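Local coordinates for 2''-aminoglycoside nucleotidyltransferase (Klebsiella pneumoniae, PDB 4WQK), which adenylates the 2''-hydroxyl group of kanamycin, gentamicin, tobramycin and related aminoglycosides with the aid of magnesium, making the bacterium resistant to them, at residues 23-28 against 107-112; 31-34 against 38-41; 100-105 against 173-178; 131-136 against 151-156. One frame throughout, in Å; residues are numbered along the deposited sequence.

Contact 1: 23-28 against 107-112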
loop_
_atom_site.group_PDB
_atom_site.type_symbol
_atom_site.label_atom_id
_atom_site.label_comp_id
_atom_site.label_asym_id
_atom_site.label_seq_id
_atom_site.Cartn_x
_atom_site.Cartn_y
_atom_site.Cartn_z
ATOM N N PRO A 23 -4.558 -13.311 -1.071
ATOM C CA PRO A 23 -3.417 -12.414 -1.350
ATOM C C PRO A 23 -3.661 -11.026 -0.737
ATOM O O PRO A 23 -4.785 -10.530 -0.737
ATOM C CB PRO A 23 -3.384 -12.355 -2.885
ATOM C CG PRO A 23 -4.866 -12.500 -3.267
ATOM C CD PRO A 23 -5.439 -13.507 -2.240
ATOM N N LEU A 24 -2.607 -10.407 -0.194
ATOM C CA LEU A 24 -2.676 -9.048 0.326
ATOM C C LEU A 24 -1.407 -8.356 -0.125
ATOM O O LEU A 24 -0.334 -8.977 -0.116
ATOM C CB LEU A 24 -2.756 -9.005 1.856
ATOM C CG LEU A 24 -3.984 -9.653 2.517
ATOM C CD1 LEU A 24 -3.736 -9.661 4.031
ATOM C CD2 LEU A 24 -5.255 -8.866 2.168
ATOM N N TRP A 25 -1.537 -7.084 -0.485
ATOM C CA TRP A 25 -0.371 -6.300 -0.922
ATOM C C TRP A 25 -0.048 -5.243 0.113
ATOM O O TRP A 25 -0.927 -4.479 0.521
ATOM C CB TRP A 25 -0.637 -5.626 -2.270
ATOM C CG TRP A 25 -0.690 -6.618 -3.407
ATOM C CD1 TRP A 25 0.313 -6.896 -4.289
ATOM C CD2 TRP A 25 -1.814 -7.444 -3.779
ATOM N NE1 TRP A 25 -0.093 -7.894 -5.168
ATOM C CE2 TRP A 25 -1.382 -8.252 -4.865
ATOM C CE3 TRP A 25 -3.119 -7.582 -3.288
ATOM C CZ2 TRP A 25 -2.230 -9.172 -5.499
ATOM C CZ3 TRP A 25 -3.953 -8.526 -3.910
ATOM C CH2 TRP A 25 -3.491 -9.294 -4.991
ATOM N N ILE A 26 1.201 -5.210 0.541
ATOM C CA ILE A 26 1.645 -4.050 1.332
ATOM C C ILE A 26 1.652 -2.836 0.453
ATOM O O ILE A 26 2.123 -2.878 -0.691
ATOM C CB ILE A 26 3.052 -4.304 1.915
ATOM C CG1 ILE A 26 3.106 -5.660 2.638
ATOM C CG2 ILE A 26 3.540 -3.121 2.791
ATOM C CD1 ILE A 26 2.197 -5.713 3.770
ATOM N N GLY A 27 1.152 -1.710 1.006
ATOM C CA GLY A 27 1.076 -0.436 0.302
ATOM C C GLY A 27 1.871 0.660 0.989
ATOM O O GLY A 27 2.497 0.410 2.025
ATOM N N GLY A 28 1.876 1.851 0.404
ATOM C CA GLY A 28 2.392 3.010 1.093
ATOM C C GLY A 28 3.851 2.868 1.521
ATOM O O GLY A 28 4.659 2.258 0.831
ATOM N N SER A 107 -0.990 -2.570 -10.675
ATOM C CA SER A 107 -0.892 -2.062 -9.316
ATOM C C SER A 107 -0.721 -3.143 -8.247
ATOM O O SER A 107 -0.182 -2.855 -7.187
ATOM C CB SER A 107 -2.125 -1.180 -8.967
ATOM O OG SER A 107 -3.344 -1.905 -9.052
ATOM N N CYS A 108 -1.169 -4.368 -8.558
ATOM C CA CYS A 108 -1.176 -5.447 -7.567
ATOM C C CYS A 108 -0.524 -6.669 -8.190
ATOM O O CYS A 108 -1.209 -7.620 -8.549
ATOM C CB CYS A 108 -2.628 -5.784 -7.138
ATOM S SG CYS A 108 -3.451 -4.428 -6.273
ATOM N N PRO A 109 0.800 -6.669 -8.343
ATOM C CA PRO A 109 1.451 -7.782 -9.079
ATOM C C PRO A 109 1.342 -9.114 -8.319
ATOM O O PRO A 109 1.414 -9.132 -7.069
ATOM C CB PRO A 109 2.930 -7.345 -9.175
ATOM C CG PRO A 109 3.078 -6.179 -8.244
ATOM C CD PRO A 109 1.730 -5.592 -7.959
ATOM N N GLU A 110 1.215 -10.200 -9.055
ATOM C CA GLU A 110 1.050 -11.505 -8.378
ATOM C C GLU A 110 2.312 -11.973 -7.672
ATOM O O GLU A 110 2.206 -12.634 -6.638
ATOM C CB GLU A 110 0.580 -12.589 -9.345
ATOM C CG GLU A 110 1.498 -12.872 -10.483
ATOM C CD GLU A 110 2.559 -13.928 -10.147
ATOM O OE1 GLU A 110 2.380 -14.680 -9.165
ATOM O OE2 GLU A 110 3.573 -13.977 -10.876
ATOM N N ALA A 111 3.481 -11.663 -8.214
ATOM C CA ALA A 111 4.697 -12.147 -7.545
ATOM C C ALA A 111 5.015 -11.331 -6.302
ATOM O O ALA A 111 4.665 -10.156 -6.209
ATOM C CB ALA A 111 5.871 -12.124 -8.505
ATOM N N ALA A 112 5.664 -11.976 -5.345
ATOM C CA ALA A 112 6.148 -11.268 -4.174
ATOM C C ALA A 112 7.389 -10.492 -4.596
ATOM O O ALA A 112 8.373 -11.089 -4.983
ATOM C CB ALA A 112 6.444 -12.254 -3.051
#

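Contact 2: 31-34 against 38-41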
loop_
_atom_site.group_PDB
_atom_site.type_symbol
_atom_site.label_atom_id
_atom_site.label_comp_id
_atom_site.label_asym_id
_atom_site.label_seq_id
_atom_site.Cartn_x
_atom_site.Cartn_y
_atom_site.Cartn_z
ATOM N N ALA A 31 5.449 -0.417 1.681
ATOM C CA ALA A 31 5.696 -1.042 0.366
ATOM C C ALA A 31 7.010 -0.568 -0.209
ATOM O O ALA A 31 7.776 -1.355 -0.853
ATOM C CB ALA A 31 4.592 -0.742 -0.619
ATOM N N ILE A 32 7.316 0.720 -0.002
ATOM C CA ILE A 32 8.612 1.261 -0.418
ATOM C C ILE A 32 9.759 0.511 0.294
ATOM O O ILE A 32 10.697 0.052 -0.354
ATOM C CB ILE A 32 8.699 2.784 -0.131
ATOM C CG1 ILE A 32 7.610 3.506 -0.945
ATOM C CG2 ILE A 32 10.114 3.337 -0.412
ATOM C CD1 ILE A 32 7.461 4.979 -0.579
ATOM N N ASP A 33 9.651 0.359 1.608
ATOM C CA ASP A 33 10.711 -0.315 2.370
ATOM C C ASP A 33 10.784 -1.787 1.989
ATOM O O ASP A 33 11.898 -2.321 1.907
ATOM C CB ASP A 33 10.480 -0.158 3.873
ATOM C CG ASP A 33 10.872 1.222 4.384
ATOM O OD1 ASP A 33 11.184 2.155 3.569
ATOM O OD2 ASP A 33 10.896 1.394 5.627
ATOM N N ALA A 34 9.628 -2.398 1.720
ATOM C CA ALA A 34 9.625 -3.810 1.314
ATOM C C ALA A 34 10.333 -3.987 -0.044
ATOM O O ALA A 34 11.160 -4.895 -0.210
ATOM C CB ALA A 34 8.236 -4.323 1.301
ATOM N N ARG A 38 14.780 -2.780 2.922
ATOM C CA ARG A 38 15.453 -2.056 3.988
ATOM C C ARG A 38 14.425 -1.175 4.690
ATOM O O ARG A 38 13.659 -0.450 4.040
ATOM C CB ARG A 38 16.625 -1.174 3.468
ATOM C CG ARG A 38 17.725 -1.863 2.581
ATOM C CD ARG A 38 18.635 -2.876 3.343
ATOM N NE ARG A 38 20.011 -2.995 2.853
ATOM C CZ ARG A 38 20.886 -3.851 3.396
ATOM N NH1 ARG A 38 20.474 -4.595 4.394
ATOM N NH2 ARG A 38 22.180 -3.940 3.001
ATOM N N VAL A 39 14.418 -1.215 6.017
ATOM C CA VAL A 39 13.586 -0.300 6.775
ATOM C C VAL A 39 14.242 1.090 6.774
ATOM O O VAL A 39 15.391 1.249 7.236
ATOM C CB VAL A 39 13.360 -0.808 8.210
ATOM C CG1 VAL A 39 12.368 0.088 8.916
ATOM C CG2 VAL A 39 12.828 -2.237 8.179
ATOM N N THR A 40 13.541 2.105 6.258
ATOM C CA THR A 40 14.156 3.431 6.075
ATOM C C THR A 40 13.674 4.521 7.026
ATOM O O THR A 40 14.276 5.601 7.091
ATOM C CB THR A 40 13.915 3.973 4.647
ATOM O OG1 THR A 40 12.523 4.280 4.481
ATOM C CG2 THR A 40 14.377 2.966 3.592
ATOM N N ARG A 41 12.598 4.246 7.749
ATOM C CA ARG A 41 12.049 5.210 8.698
ATOM C C ARG A 41 10.964 4.545 9.530
ATOM O O ARG A 41 10.611 3.398 9.301
ATOM C CB ARG A 41 11.492 6.461 7.990
ATOM C CG ARG A 41 10.228 6.262 7.152
ATOM C CD ARG A 41 9.678 7.622 6.744
ATOM N NE ARG A 41 8.568 7.576 5.792
ATOM C CZ ARG A 41 7.284 7.610 6.140
ATOM N NH1 ARG A 41 6.945 7.651 7.420
ATOM N NH2 ARG A 41 6.337 7.580 5.210
#

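Contact 3: 100-105 against 173-178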
loop_
_atom_site.group_PDB
_atom_site.type_symbol
_atom_site.label_atom_id
_atom_site.label_comp_id
_atom_site.label_asym_id
_atom_site.label_seq_id
_atom_site.Cartn_x
_atom_site.Cartn_y
_atom_site.Cartn_z
ATOM N N ILE A 100 -6.237 -1.608 -8.154
ATOM C CA ILE A 100 -6.765 -0.456 -7.413
ATOM C C ILE A 100 -7.505 0.421 -8.410
ATOM O O ILE A 100 -6.990 0.677 -9.482
ATOM C CB ILE A 100 -5.596 0.299 -6.730
ATOM C CG1 ILE A 100 -4.957 -0.589 -5.672
ATOM C CG2 ILE A 100 -6.091 1.583 -6.076
ATOM C CD1 ILE A 100 -3.650 -0.015 -5.139
ATOM N N ALA A 101 -8.711 0.862 -8.043
ATOM C CA ALA A 101 -9.524 1.744 -8.922
ATOM C C ALA A 101 -8.738 2.971 -9.284
ATOM O O ALA A 101 -8.138 3.607 -8.413
ATOM C CB ALA A 101 -10.827 2.142 -8.255
ATOM N N GLU A 102 -8.748 3.254 -10.579
ATOM C CA GLU A 102 -8.158 4.470 -11.159
ATOM C C GLU A 102 -6.609 4.450 -11.171
ATOM O O GLU A 102 -5.986 5.395 -11.668
ATOM C CB GLU A 102 -8.662 5.736 -10.415
ATOM C CG GLU A 102 -10.204 5.869 -10.316
ATOM C CD GLU A 102 -10.642 7.180 -9.644
ATOM O OE1 GLU A 102 -11.246 7.133 -8.545
ATOM O OE2 GLU A 102 -10.370 8.255 -10.208
ATOM N N ALA A 103 -5.983 3.383 -10.678
ATOM C CA ALA A 103 -4.516 3.309 -10.648
ATOM C C ALA A 103 -3.959 2.790 -11.978
ATOM O O ALA A 103 -4.693 2.183 -12.780
ATOM C CB ALA A 103 -4.071 2.401 -9.500
ATOM N N PRO A 104 -2.672 3.010 -12.239
ATOM C CA PRO A 104 -2.054 2.438 -13.438
ATOM C C PRO A 104 -2.119 0.913 -13.421
ATOM O O PRO A 104 -1.980 0.318 -12.332
ATOM C CB PRO A 104 -0.607 2.946 -13.390
ATOM C CG PRO A 104 -0.674 4.165 -12.530
ATOM C CD PRO A 104 -1.714 3.856 -11.490
ATOM N N GLN A 105 -2.288 0.297 -14.591
ATOM C CA GLN A 105 -2.336 -1.180 -14.670
ATOM C C GLN A 105 -1.085 -1.779 -14.023
ATOM O O GLN A 105 0.011 -1.222 -14.154
ATOM C CB GLN A 105 -2.425 -1.638 -16.120
ATOM C CG GLN A 105 -2.491 -3.173 -16.272
ATOM C CD GLN A 105 -2.693 -3.676 -17.705
ATOM O OE1 GLN A 105 -2.493 -2.950 -18.684
ATOM N NE2 GLN A 105 -3.076 -4.939 -17.821
ATOM N N ARG A 173 -1.925 14.115 -14.762
ATOM C CA ARG A 173 -2.474 15.424 -15.102
ATOM C C ARG A 173 -3.509 15.300 -16.217
ATOM O O ARG A 173 -4.549 15.972 -16.188
ATOM C CB ARG A 173 -1.378 16.408 -15.521
ATOM C CG ARG A 173 -0.349 16.721 -14.448
ATOM C CD ARG A 173 -0.861 17.594 -13.317
ATOM N NE ARG A 173 0.219 17.910 -12.374
ATOM C CZ ARG A 173 0.721 17.056 -11.480
ATOM N NH1 ARG A 173 1.696 17.446 -10.674
ATOM N NH2 ARG A 173 0.269 15.809 -11.401
ATOM N N SER A 174 -3.257 14.457 -17.217
ATOM C CA SER A 174 -4.194 14.318 -18.315
ATOM C C SER A 174 -5.486 13.609 -17.852
ATOM O O SER A 174 -6.590 13.955 -18.285
ATOM C CB SER A 174 -3.520 13.561 -19.457
ATOM O OG SER A 174 -4.332 13.580 -20.589
ATOM N N ARG A 175 -5.330 12.627 -16.975
ATOM C CA ARG A 175 -6.469 11.902 -16.435
ATOM C C ARG A 175 -7.437 12.840 -15.723
ATOM O O ARG A 175 -8.639 12.732 -15.921
ATOM C CB ARG A 175 -6.016 10.796 -15.464
ATOM C CG ARG A 175 -7.184 10.078 -14.721
ATOM C CD ARG A 175 -7.847 9.044 -15.596
ATOM N NE ARG A 175 -6.899 7.931 -15.589
ATOM C CZ ARG A 175 -6.684 7.132 -14.536
ATOM N NH1 ARG A 175 -7.365 7.259 -13.393
ATOM N NH2 ARG A 175 -5.803 6.157 -14.661
ATOM N N TYR A 176 -6.903 13.750 -14.918
ATOM C CA TYR A 176 -7.742 14.564 -14.041
ATOM C C TYR A 176 -7.825 16.028 -14.465
ATOM O O TYR A 176 -8.395 16.854 -13.741
ATOM C CB TYR A 176 -7.247 14.433 -12.606
ATOM C CG TYR A 176 -7.456 13.012 -12.074
ATOM C CD1 TYR A 176 -8.757 12.506 -11.933
ATOM C CD2 TYR A 176 -6.385 12.181 -11.772
ATOM C CE1 TYR A 176 -8.969 11.232 -11.471
ATOM C CE2 TYR A 176 -6.574 10.898 -11.285
ATOM C CZ TYR A 176 -7.874 10.426 -11.134
ATOM O OH TYR A 176 -8.036 9.126 -10.675
ATOM N N ALA A 177 -7.348 16.330 -15.671
ATOM C CA ALA A 177 -7.540 17.663 -16.243
ATOM C C ALA A 177 -9.029 17.975 -16.409
ATOM O O ALA A 177 -9.811 17.130 -16.855
ATOM C CB ALA A 177 -6.824 17.777 -17.587
ATOM N N ALA A 178 -9.418 19.190 -16.037
ATOM C CA ALA A 178 -10.737 19.697 -16.379
ATOM C C ALA A 178 -10.547 21.041 -17.060
ATOM O O ALA A 178 -10.973 21.255 -18.201
ATOM C CB ALA A 178 -11.623 19.823 -15.138
ATOM O OXT ALA A 178 -9.923 21.936 -16.481
HETATM O O HOH W 1 -10.246 8.237 -13.269
#

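Contact 4: 131-136 against 151-156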
loop_
_atom_site.group_PDB
_atom_site.type_symbol
_atom_site.label_atom_id
_atom_site.label_comp_id
_atom_site.label_asym_id
_atom_site.label_seq_id
_atom_site.Cartn_x
_atom_site.Cartn_y
_atom_site.Cartn_z
ATOM N N TRP A 131 1.663 7.050 -7.871
ATOM C CA TRP A 131 0.364 7.585 -8.226
ATOM C C TRP A 131 -0.378 8.161 -7.006
ATOM O O TRP A 131 -1.000 9.214 -7.105
ATOM C CB TRP A 131 -0.466 6.474 -8.864
ATOM C CG TRP A 131 -1.715 6.859 -9.585
ATOM C CD1 TRP A 131 -3.009 6.713 -9.129
ATOM C CD2 TRP A 131 -1.816 7.360 -10.924
ATOM N NE1 TRP A 131 -3.898 7.091 -10.106
ATOM C CE2 TRP A 131 -3.199 7.526 -11.210
ATOM C CE3 TRP A 131 -0.881 7.718 -11.913
ATOM C CZ2 TRP A 131 -3.647 7.991 -12.442
ATOM C CZ3 TRP A 131 -1.321 8.181 -13.114
ATOM C CH2 TRP A 131 -2.707 8.310 -13.390
ATOM N N ASP A 132 -0.319 7.461 -5.872
ATOM C CA ASP A 132 -1.008 7.971 -4.681
ATOM C C ASP A 132 -0.431 9.272 -4.188
ATOM O O ASP A 132 -1.148 10.106 -3.617
ATOM C CB ASP A 132 -0.967 6.945 -3.547
ATOM C CG ASP A 132 -2.292 6.241 -3.382
ATOM O OD1 ASP A 132 -3.268 6.646 -4.057
ATOM O OD2 ASP A 132 -2.357 5.265 -2.613
ATOM N N TYR A 133 0.879 9.480 -4.348
ATOM C CA TYR A 133 1.436 10.774 -4.004
ATOM C C TYR A 133 0.889 11.896 -4.890
ATOM O O TYR A 133 0.815 13.038 -4.475
ATOM C CB TYR A 133 2.966 10.801 -4.105
ATOM C CG TYR A 133 3.656 10.100 -2.965
ATOM C CD1 TYR A 133 3.864 10.729 -1.751
ATOM C CD2 TYR A 133 4.110 8.799 -3.122
ATOM C CE1 TYR A 133 4.508 10.042 -0.692
ATOM C CE2 TYR A 133 4.754 8.121 -2.098
ATOM C CZ TYR A 133 4.943 8.744 -0.895
ATOM O OH TYR A 133 5.578 8.021 0.095
ATOM N N PHE A 134 0.492 11.574 -6.118
ATOM C CA PHE A 134 -0.078 12.592 -6.972
ATOM C C PHE A 134 -1.425 13.081 -6.428
ATOM O O PHE A 134 -1.715 14.284 -6.459
ATOM C CB PHE A 134 -0.235 12.092 -8.421
ATOM C CG PHE A 134 1.077 11.705 -9.079
ATOM C CD1 PHE A 134 2.295 12.245 -8.659
ATOM C CD2 PHE A 134 1.063 10.811 -10.146
ATOM C CE1 PHE A 134 3.496 11.872 -9.300
ATOM C CE2 PHE A 134 2.265 10.442 -10.785
ATOM C CZ PHE A 134 3.460 10.995 -10.368
ATOM N N TYR A 135 -2.236 12.157 -5.905
ATOM C CA TYR A 135 -3.468 12.607 -5.237
ATOM C C TYR A 135 -3.161 13.490 -4.035
ATOM O O TYR A 135 -3.836 14.510 -3.812
ATOM C CB TYR A 135 -4.315 11.434 -4.768
ATOM C CG TYR A 135 -4.908 10.564 -5.841
ATOM C CD1 TYR A 135 -5.864 11.068 -6.729
ATOM C CD2 TYR A 135 -4.528 9.251 -5.947
ATOM C CE1 TYR A 135 -6.429 10.224 -7.710
ATOM C CE2 TYR A 135 -5.075 8.413 -6.889
ATOM C CZ TYR A 135 -6.001 8.913 -7.792
ATOM O OH TYR A 135 -6.553 8.058 -8.751
ATOM N N TYR A 136 -2.155 13.090 -3.260
ATOM C CA TYR A 136 -1.747 13.843 -2.088
ATOM C C TYR A 136 -1.315 15.263 -2.488
ATOM O O TYR A 136 -1.641 16.242 -1.791
ATOM C CB TYR A 136 -0.641 13.052 -1.357
ATOM C CG TYR A 136 -0.190 13.676 -0.056
ATOM C CD1 TYR A 136 -1.109 14.195 0.844
ATOM C CD2 TYR A 136 1.154 13.750 0.267
ATOM C CE1 TYR A 136 -0.695 14.754 2.048
ATOM C CE2 TYR A 136 1.581 14.321 1.464
ATOM C CZ TYR A 136 0.652 14.827 2.347
ATOM O OH TYR A 136 1.054 15.406 3.537
ATOM N N GLU A 151 10.579 12.820 1.573
ATOM C CA GLU A 151 11.681 11.870 1.460
ATOM C C GLU A 151 11.232 10.531 0.888
ATOM O O GLU A 151 11.963 9.936 0.077
ATOM C CB GLU A 151 12.352 11.659 2.819
ATOM C CG GLU A 151 13.052 12.910 3.303
ATOM C CD GLU A 151 13.720 12.753 4.664
ATOM O OE1 GLU A 151 13.375 11.796 5.400
ATOM O OE2 GLU A 151 14.590 13.594 4.996
ATOM N N SER A 152 10.069 10.033 1.304
ATOM C CA SER A 152 9.610 8.734 0.815
ATOM C C SER A 152 9.275 8.845 -0.676
ATOM O O SER A 152 9.595 7.941 -1.465
ATOM C CB SER A 152 8.401 8.224 1.617
ATOM O OG SER A 152 8.786 7.588 2.832
ATOM N N TYR A 153 8.661 9.968 -1.077
ATOM C CA TYR A 153 8.393 10.210 -2.494
ATOM C C TYR A 153 9.657 10.197 -3.326
ATOM O O TYR A 153 9.708 9.510 -4.361
ATOM C CB TYR A 153 7.675 11.547 -2.689
ATOM C CG TYR A 153 7.390 11.922 -4.131
ATOM C CD1 TYR A 153 6.396 11.267 -4.855
ATOM C CD2 TYR A 153 8.127 12.901 -4.782
ATOM C CE1 TYR A 153 6.117 11.595 -6.175
ATOM C CE2 TYR A 153 7.854 13.226 -6.123
ATOM C CZ TYR A 153 6.844 12.587 -6.795
ATOM O OH TYR A 153 6.578 12.920 -8.115
ATOM N N ARG A 154 10.681 10.944 -2.898
ATOM C CA ARG A 154 11.890 11.004 -3.706
ATOM C C ARG A 154 12.572 9.648 -3.759
ATOM O O ARG A 154 13.114 9.305 -4.791
ATOM C CB ARG A 154 12.870 12.066 -3.220
ATOM C CG ARG A 154 12.474 13.465 -3.623
ATOM C CD ARG A 154 13.608 14.387 -3.191
ATOM N NE ARG A 154 13.085 15.744 -2.916
ATOM C CZ ARG A 154 13.183 16.830 -3.688
ATOM N NH1 ARG A 154 13.855 16.809 -4.813
ATOM N NH2 ARG A 154 12.631 17.957 -3.293
ATOM N N LEU A 155 12.488 8.867 -2.691
ATOM C CA LEU A 155 13.024 7.504 -2.714
ATOM C C LEU A 155 12.311 6.603 -3.728
ATOM O O LEU A 155 12.961 5.889 -4.500
ATOM C CB LEU A 155 12.921 6.923 -1.327
ATOM C CG LEU A 155 13.517 5.568 -1.066
ATOM C CD1 LEU A 155 14.922 5.491 -1.703
ATOM C CD2 LEU A 155 13.585 5.432 0.451
ATOM N N ALA A 156 10.990 6.622 -3.756
ATOM C CA ALA A 156 10.219 5.906 -4.768
ATOM C C ALA A 156 10.581 6.403 -6.176
ATOM O O ALA A 156 10.773 5.605 -7.094
ATOM C CB ALA A 156 8.737 6.073 -4.492
#

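Contact 1: 23-28 against 107-112
The indole of Trp25 meets the loop 107-112 by one polar bond at its edge and by sulfur and carbon packing over one face. The polar part is the hydrogen bond from Trp25 NE1 to Pro109 O, 2.7 Å long and nearly straight, with an N-H...O angle of 173°. The oxygen lies in the plane of the indole, whereas the N-H reaches it from above the plane of the carbonyl group. This bond satisfies the indole nitrogen of a buried residue and, together with Cys108 over the face, would limit rotation of the ring.

The apolar part belongs to Cys108. Its CB stands over the six-membered ring, 3.8 Å from the ring centroid, in a CH-pi contact, and its SG lies over the same ring at 4.5 Å from that centroid, a sulfur-aromatic contact. With chi1 of -65°, SG is anti to the carbonyl carbon of Cys108, which lays the thiol over the indole beside CB. Pro109 adds a lighter touch, its CD being 4.1 Å from Trp25 CD1.

Trp25 is carried by strand 25-27, which pairs antiparallel with strand 46-51; that neighbour also supplies Thr49, which Cys108 touches. The contact thus joins strand 25-27 of the nucleotidyltransferase-fold sheet in the N-terminal domain to a loop of the C-terminal domain, a buried junction between the two domains whose cleft receives kanamycin.

Contact 2: 31-34 against 38-41
Asp33, on helix 28-36, takes three hydrogen bonds from the loop 38-41, one through its backbone carbonyl and two through its carboxylate. Arg38 comes first: its backbone N donates to Asp33 O over 3.1 Å, tying the start of the loop to the last turn of the helix. The carbonyl of Arg38 then passes close to the aspartate side chain, its O lying 3.2 Å from Asp33 CB.

Val39 brings its backbone against the carboxylate, with CA 3.4 Å from Asp33 OD2. Its side chain points away from the helix; of its two methyls CG1, anti to the backbone N (chi1 -174°), stays near Asp33 OD2, at 3.8 Å.

Thr40 grips both carboxylate oxygens. Its backbone N bonds to Asp33 OD2 at 2.8 Å with an almost straight N-H (169°), meeting that oxygen from well above the carboxylate plane. Its hydroxyl OG1 donates to Asp33 OD1 at 2.7 Å, on the syn lone pair. A chi1 of 69° sets OG1 between the backbone N and the carbonyl carbon of Thr40, where it can work together with the N-H of the same residue.

Arg41 turns its polar end elsewhere, its NE bonding to Ser152 on helix 147-160. OD2 of Asp33 has a further partner in His43. A buried helix aspartate thereby organises the loop between helix 28-36 and strand 46-51 of the nucleotidyltransferase fold, at whose start lie the magnesium ligands Asp45, just before the strand, and Asp47, within it.

Contact 3: 100-105 against 173-178
Glu102, in a type II beta turn running from Ile100 to Ala103, is held by Arg175 and Tyr176 near the C terminus of the chain, so that a turn of the C-terminal domain is fastened to the last helix of the same domain, 162-176. In the first shell, the guanidinium of Arg175 takes the backbone carbonyl of Glu102 end-on with both terminal nitrogens. NH1 reaches Glu102 O at 2.9 Å, in the carbonyl plane and on a lone pair, while NH2 approaches the same oxygen at 3.1 Å from above that plane. The oxygen lies close to the guanidinium plane, at its edge, shared by two bent bonds.

The side chain of Glu102 engages the other residue. Tyr176 OH donates to Glu102 OE2 over a short 2.5 Å, from above the carboxylate plane; the oxygen sits at the edge of the phenol ring, and the carboxylate and ring planes are 63° apart.

Farther out, the torsions of Arg175 explain its reach. CG leaves anti to the backbone N (chi1 174°) and comes to lie over one face of the Tyr176 ring; bends at chi2 and chi3 then turn the guanidinium toward the carbonyl of Glu102. The turn itself is closed by the bond from Ala103 N to Ile100 O and presents Ala101, a kanamycin A-binding residue. On the helical side Tyr176 OH also bonds to Tyr135 OH of helix 126-139, and the Tyr176 ring meets Phe172. Between the two charged groups a water donates to Glu102 OE2 at 3.1 Å and accepts from Arg175 NH1 at 3.0 Å.

Contact 4: 131-136 against 151-156
Helices 126-139 and 147-160 face each other through Tyr133 and Tyr153, whose CA atoms are 7.1 Å apart. The axes of the short segments 131-136 and 151-156 come within 11.0 Å and run roughly antiparallel, at 143° between their N-to-C directions, a spacing filled by aromatic rings.

The side chains of Tyr133 and Tyr153 run alongside one another, each reaching toward the other's helix. Tyr153 turns its ring edge toward the face of Tyr133 in an offset edge-to-face pair, with centroids 5.3 Å apart and planes at 64°; Tyr153 CD1 lies 3.5 Å from Tyr133 CG. Tyr153 CB also stands over that face, 4.1 Å from the Tyr133 centroid, as a CH-pi contact. Because CG of Tyr153 is anti to the backbone N (chi1 178°), its phenol extends on toward Phe134, where OH meets the ring edge at CE1, 3.5 Å away. At the other end of the Tyr133 ring, its OH lies 3.2 Å from Ser152 CB.

Around this pair of C-terminal-domain helices, Phe134 also packs edge-to-face against Phe172 of helix 162-176, and Tyr133 and Ser152 both touch Ile32 of helix 28-36 in the N-terminal domain.

In the fold
From the N terminus, strand 25-27 opens contact 1, which closes only at the loop 107-112 and so spans most of the N-terminal domain. Within that span, contact 2 closes the short turn leaving helix 28-36. Contact 3 begins at residues 100-105, before contact 1 has closed, and ends at helix 162-176, so the two cross; Ser107 OG and Ile100 N probably bond where they meet. Contact 4 lies wholly between the ends of contact 3 and joins helices 126-139 and 147-160. Pro104 of contact 3 packs on its Trp131, and Thr40 of contact 2 on its Leu155, carrying the C-terminal helices back to the N-terminal domain.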